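Local coordinates for uncharacterized protein (Legionella longbeachae NSW150, PDB 4JZA) that probably removes the 3-phosphate from phosphatidylinositol 3-phosphate, as a Legionella phosphoinositide phosphatase thought to act on host lipids, at residues L77-T88 with F105-N116. Residues are numbered along the deposited sequence; the frame is centred on the assembly and turned at random.
Sequences LKAYVDECKLAT and FTAKLIELIALN
Leu112 reaches across from helix 95-116 with both methyl groups engaged: CD1 lies 3.7 Å from Leu77 CD2, while CD2 sits between Tyr80 and Val81. With CG anti to the backbone N (chi1 178°), the forked end of Leu112 is carried to helix 74-87, its side chain running alongside that of Tyr80 but pointing the other way. Leu112 CD2 abuts the rim of the Tyr80 ring close to its plane, 3.6 Å from Tyr80 CD2. Val81 CG2 touches both Leu112 CD2 and, at 3.6 Å, Leu109 CD2; Leu109 comes in roughly perpendicular to Val81. One end of the interface is closed by Leu77 CD1 lying against the amide group of Asn116. At the other end the Phe105 ring turns its edge to the backbone of helix 74-87, with CD1 3.5 Å from Cys84 O and CE1 beside Lys85 N; Thr88 CG2 packs against CB and CD1 of Phe105. The hydroxyl of Thr88 turns back to Lys85 O (OG1 to O 2.7 Å), which also accepts from Thr88 N. Along one flank, the aliphatic part of Lys108 passes across the hydroxyl end of Tyr80, its CD also beside Cys84 SG at 3.5 Å; the sulfur itself sits over one face of the tyrosine ring, toward the rim. A water accepts from Tyr80 OH (2.7 Å) and donates to Lys108 O and Glu111 OE1, providing a polar link between the helices. Phe56 of helix 41-62 touches Val81 and Leu112, and Leu681 of helix 676-702 touches Tyr80 and Leu112. The axes of 77-87 and 105-116 come within 10.3 Å at 170°, an antiparallel helix pair among the helices between strands 31-35 and 144-150 of the mixed sheet in this alpha-beta fold, joined mainly by apolar side chains.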
loop_
_atom_site.group_PDB
_atom_site.type_symbol
_atom_site.label_atom_id
_atom_site.label_comp_id
_atom_site.label_asym_id
_atom_site.label_seq_id
_atom_site.Cartn_x
_atom_site.Cartn_y
_atom_site.Cartn_z
ATOM N N LEU A 77 -16.741 -17.264 -4.860
ATOM C CA LEU A 77 -16.191 -16.049 -4.262
ATOM C C LEU A 77 -16.420 -14.805 -5.079
ATOM O O LEU A 77 -16.886 -13.769 -4.589
ATOM C CB LEU A 77 -14.700 -16.183 -4.058
ATOM C CG LEU A 77 -14.348 -17.336 -3.107
ATOM C CD1 LEU A 77 -12.924 -17.275 -2.585
ATOM C CD2 LEU A 77 -15.293 -17.399 -1.926
ATOM N N LYS A 78 -16.117 -14.892 -6.351
ATOM C CA LYS A 78 -16.285 -13.758 -7.227
ATOM C C LYS A 78 -17.744 -13.372 -7.326
ATOM O O LYS A 78 -18.074 -12.213 -7.407
ATOM C CB LYS A 78 -15.747 -14.082 -8.611
ATOM C CG LYS A 78 -14.244 -14.130 -8.701
ATOM C CD LYS A 78 -13.834 -14.699 -10.047
ATOM C CE LYS A 78 -12.347 -14.476 -10.235
ATOM N NZ LYS A 78 -11.773 -15.062 -11.478
ATOM N N ALA A 79 -18.638 -14.324 -7.372
ATOM C CA ALA A 79 -20.036 -13.928 -7.421
ATOM C C ALA A 79 -20.393 -13.174 -6.120
ATOM O O ALA A 79 -21.100 -12.158 -6.183
ATOM C CB ALA A 79 -20.955 -15.121 -7.661
ATOM N N TYR A 80 -19.886 -13.630 -4.973
ATOM C CA TYR A 80 -20.209 -12.983 -3.681
ATOM C C TYR A 80 -19.680 -11.561 -3.623
ATOM O O TYR A 80 -20.348 -10.623 -3.250
ATOM C CB TYR A 80 -19.661 -13.790 -2.484
ATOM C CG TYR A 80 -19.824 -13.106 -1.143
ATOM C CD1 TYR A 80 -21.070 -12.934 -0.577
ATOM C CD2 TYR A 80 -18.717 -12.645 -0.436
ATOM C CE1 TYR A 80 -21.221 -12.311 0.647
ATOM C CE2 TYR A 80 -18.850 -12.022 0.793
ATOM C CZ TYR A 80 -20.110 -11.847 1.328
ATOM O OH TYR A 80 -20.276 -11.200 2.546
ATOM N N VAL A 81 -18.466 -11.408 -4.044
ATOM C CA VAL A 81 -17.865 -10.101 -4.143
ATOM C C VAL A 81 -18.540 -9.187 -5.105
ATOM O O VAL A 81 -18.695 -8.029 -4.808
ATOM C CB VAL A 81 -16.415 -10.294 -4.483
ATOM C CG1 VAL A 81 -15.820 -9.050 -5.037
ATOM C CG2 VAL A 81 -15.765 -10.685 -3.189
ATOM N N ASP A 82 -18.970 -9.706 -6.241
ATOM C CA ASP A 82 -19.828 -8.953 -7.142
ATOM C C ASP A 82 -21.138 -8.510 -6.521
ATOM O O ASP A 82 -21.606 -7.390 -6.824
ATOM C CB ASP A 82 -20.113 -9.726 -8.431
ATOM C CG ASP A 82 -18.874 -9.862 -9.337
ATOM O OD1 ASP A 82 -17.840 -9.223 -9.127
ATOM O OD2 ASP A 82 -18.911 -10.597 -10.303
ATOM N N GLU A 83 -21.743 -9.329 -5.657
ATOM C CA GLU A 83 -23.003 -8.912 -5.060
ATOM C C GLU A 83 -22.734 -7.834 -4.044
ATOM O O GLU A 83 -23.532 -6.896 -3.946
ATOM C CB GLU A 83 -23.819 -10.058 -4.449
ATOM C CG GLU A 83 -24.603 -10.850 -5.500
ATOM C CD GLU A 83 -25.496 -11.963 -4.906
ATOM O OE1 GLU A 83 -26.348 -11.596 -4.043
ATOM O OE2 GLU A 83 -25.355 -13.179 -5.300
ATOM N N CYS A 84 -21.629 -7.959 -3.294
ATOM C CA CYS A 84 -21.296 -6.967 -2.259
ATOM C C CYS A 84 -21.125 -5.617 -2.927
ATOM O O CYS A 84 -21.508 -4.587 -2.379
ATOM C CB CYS A 84 -20.003 -7.310 -1.533
ATOM S SG CYS A 84 -20.048 -8.783 -0.496
ATOM N N LYS A 85 -20.517 -5.631 -4.105
ATOM C CA LYS A 85 -20.321 -4.420 -4.864
ATOM C C LYS A 85 -21.624 -3.849 -5.374
ATOM O O LYS A 85 -21.803 -2.646 -5.349
ATOM C CB LYS A 85 -19.382 -4.606 -6.067
ATOM C CG LYS A 85 -19.134 -3.255 -6.738
ATOM C CD LYS A 85 -18.219 -3.295 -7.930
ATOM C CE LYS A 85 -18.517 -2.055 -8.756
ATOM N NZ LYS A 85 -17.612 -2.006 -9.910
ATOM N N LEU A 86 -22.508 -4.700 -5.868
ATOM C CA LEU A 86 -23.789 -4.222 -6.370
ATOM C C LEU A 86 -24.639 -3.582 -5.238
ATOM O O LEU A 86 -25.362 -2.642 -5.463
ATOM C CB LEU A 86 -24.547 -5.355 -7.042
ATOM C CG LEU A 86 -25.830 -4.884 -7.704
ATOM C CD1 LEU A 86 -25.500 -4.219 -9.031
ATOM C CD2 LEU A 86 -26.760 -6.075 -7.864
ATOM N N ALA A 87 -24.531 -4.082 -4.023
ATOM C CA ALA A 87 -25.214 -3.470 -2.913
ATOM C C ALA A 87 -24.776 -2.021 -2.608
ATOM O O ALA A 87 -25.542 -1.270 -2.006
ATOM C CB ALA A 87 -25.054 -4.347 -1.674
ATOM N N THR A 88 -23.568 -1.629 -3.001
ATOM C CA THR A 88 -23.127 -0.241 -2.822
ATOM C C THR A 88 -23.563 0.744 -3.942
ATOM O O THR A 88 -23.384 1.935 -3.797
ATOM C CB THR A 88 -21.602 -0.170 -2.719
ATOM O OG1 THR A 88 -21.045 -0.374 -4.026
ATOM C CG2 THR A 88 -21.038 -1.193 -1.671
ATOM N N PHE A 105 -18.373 -2.575 3.171
ATOM C CA PHE A 105 -18.003 -3.313 1.967
ATOM C C PHE A 105 -16.581 -3.850 2.101
ATOM O O PHE A 105 -16.287 -5.007 1.757
ATOM C CB PHE A 105 -18.170 -2.426 0.720
ATOM C CG PHE A 105 -17.520 -2.979 -0.510
ATOM C CD1 PHE A 105 -18.204 -3.844 -1.338
ATOM C CD2 PHE A 105 -16.199 -2.637 -0.838
ATOM C CE1 PHE A 105 -17.589 -4.367 -2.464
ATOM C CE2 PHE A 105 -15.566 -3.166 -1.949
ATOM C CZ PHE A 105 -16.261 -4.046 -2.758
ATOM N N THR A 106 -15.713 -3.031 2.658
ATOM C CA THR A 106 -14.332 -3.426 2.765
ATOM C C THR A 106 -14.209 -4.617 3.758
ATOM O O THR A 106 -13.556 -5.623 3.484
ATOM C CB THR A 106 -13.458 -2.187 3.152
ATOM O OG1 THR A 106 -13.704 -1.086 2.244
ATOM C CG2 THR A 106 -11.999 -2.542 3.096
ATOM N N ALA A 107 -14.859 -4.497 4.913
ATOM C CA ALA A 107 -14.846 -5.574 5.932
ATOM C C ALA A 107 -15.348 -6.891 5.377
ATOM O O ALA A 107 -14.821 -7.922 5.721
ATOM C CB ALA A 107 -15.695 -5.196 7.121
ATOM N N LYS A 108 -16.372 -6.845 4.516
ATOM C CA LYS A 108 -16.813 -8.030 3.831
ATOM C C LYS A 108 -15.717 -8.677 3.031
ATOM O O LYS A 108 -15.609 -9.867 3.078
ATOM C CB LYS A 108 -17.991 -7.755 2.936
ATOM C CG LYS A 108 -19.293 -7.689 3.713
ATOM C CD LYS A 108 -20.428 -7.564 2.714
ATOM C CE LYS A 108 -21.766 -7.292 3.371
ATOM N NZ LYS A 108 -22.644 -6.502 2.453
ATOM N N LEU A 109 -14.909 -7.914 2.308
ATOM C CA LEU A 109 -13.841 -8.505 1.501
ATOM C C LEU A 109 -12.750 -9.072 2.351
ATOM O O LEU A 109 -12.226 -10.146 2.049
ATOM C CB LEU A 109 -13.197 -7.505 0.556
ATOM C CG LEU A 109 -14.090 -6.806 -0.471
ATOM C CD1 LEU A 109 -13.194 -6.101 -1.457
ATOM C CD2 LEU A 109 -15.013 -7.696 -1.247
ATOM N N ILE A 110 -12.376 -8.331 3.385
ATOM C CA ILE A 110 -11.269 -8.726 4.257
ATOM C C ILE A 110 -11.595 -10.073 4.898
ATOM O O ILE A 110 -10.739 -10.940 5.059
ATOM C CB ILE A 110 -11.061 -7.610 5.306
ATOM C CG1 ILE A 110 -10.409 -6.438 4.638
ATOM C CG2 ILE A 110 -10.181 -8.012 6.482
ATOM C CD1 ILE A 110 -10.819 -5.168 5.330
ATOM N N GLU A 111 -12.860 -10.235 5.257
ATOM C CA GLU A 111 -13.277 -11.380 6.022
ATOM C C GLU A 111 -13.302 -12.603 5.066
ATOM O O GLU A 111 -12.817 -13.687 5.397
ATOM C CB GLU A 111 -14.589 -11.026 6.769
ATOM C CG GLU A 111 -15.765 -11.952 6.617
ATOM C CD GLU A 111 -17.043 -11.507 7.367
ATOM O OE1 GLU A 111 -17.789 -10.594 6.854
ATOM O OE2 GLU A 111 -17.326 -12.165 8.435
ATOM N N LEU A 112 -13.840 -12.398 3.868
ATOM C CA LEU A 112 -13.808 -13.400 2.821
ATOM C C LEU A 112 -12.384 -13.835 2.490
ATOM O O LEU A 112 -12.120 -15.007 2.286
ATOM C CB LEU A 112 -14.486 -12.851 1.584
ATOM C CG LEU A 112 -14.468 -13.794 0.425
ATOM C CD1 LEU A 112 -15.150 -15.059 0.899
ATOM C CD2 LEU A 112 -15.227 -13.243 -0.727
ATOM N N ILE A 113 -11.461 -12.884 2.457
ATOM C CA ILE A 113 -10.044 -13.186 2.282
ATOM C C ILE A 113 -9.470 -13.968 3.458
ATOM O O ILE A 113 -8.805 -14.964 3.268
ATOM C CB ILE A 113 -9.243 -11.910 2.037
ATOM C CG1 ILE A 113 -9.629 -11.331 0.676
ATOM C CG2 ILE A 113 -7.742 -12.168 2.087
ATOM C CD1 ILE A 113 -9.228 -9.883 0.516
ATOM N N ALA A 114 -9.760 -13.573 4.684
ATOM C CA ALA A 114 -9.212 -14.324 5.809
ATOM C C ALA A 114 -9.692 -15.777 5.805
ATOM O O ALA A 114 -8.928 -16.688 6.147
ATOM C CB ALA A 114 -9.582 -13.669 7.107
ATOM N N LEU A 115 -10.974 -15.972 5.483
ATOM C CA LEU A 115 -11.599 -17.289 5.303
ATOM C C LEU A 115 -10.977 -18.089 4.168
ATOM O O LEU A 115 -10.416 -19.147 4.406
ATOM C CB LEU A 115 -13.070 -17.150 4.971
ATOM C CG LEU A 115 -13.780 -18.486 4.665
ATOM C CD1 LEU A 115 -13.658 -19.428 5.856
ATOM C CD2 LEU A 115 -15.240 -18.264 4.330
ATOM N N ASN A 116 -11.095 -17.623 2.929
ATOM C CA ASN A 116 -10.563 -18.411 1.825
ATOM C C ASN A 116 -9.014 -18.608 1.820
ATOM O O ASN A 116 -8.515 -19.631 1.348
ATOM C CB ASN A 116 -11.020 -17.857 0.484
ATOM C CG ASN A 116 -10.605 -18.745 -0.699
ATOM O OD1 ASN A 116 -9.763 -18.367 -1.534
ATOM N ND2 ASN A 116 -11.200 -19.940 -0.773
HETATM O O HOH W 1 -17.978 -11.309 3.951
#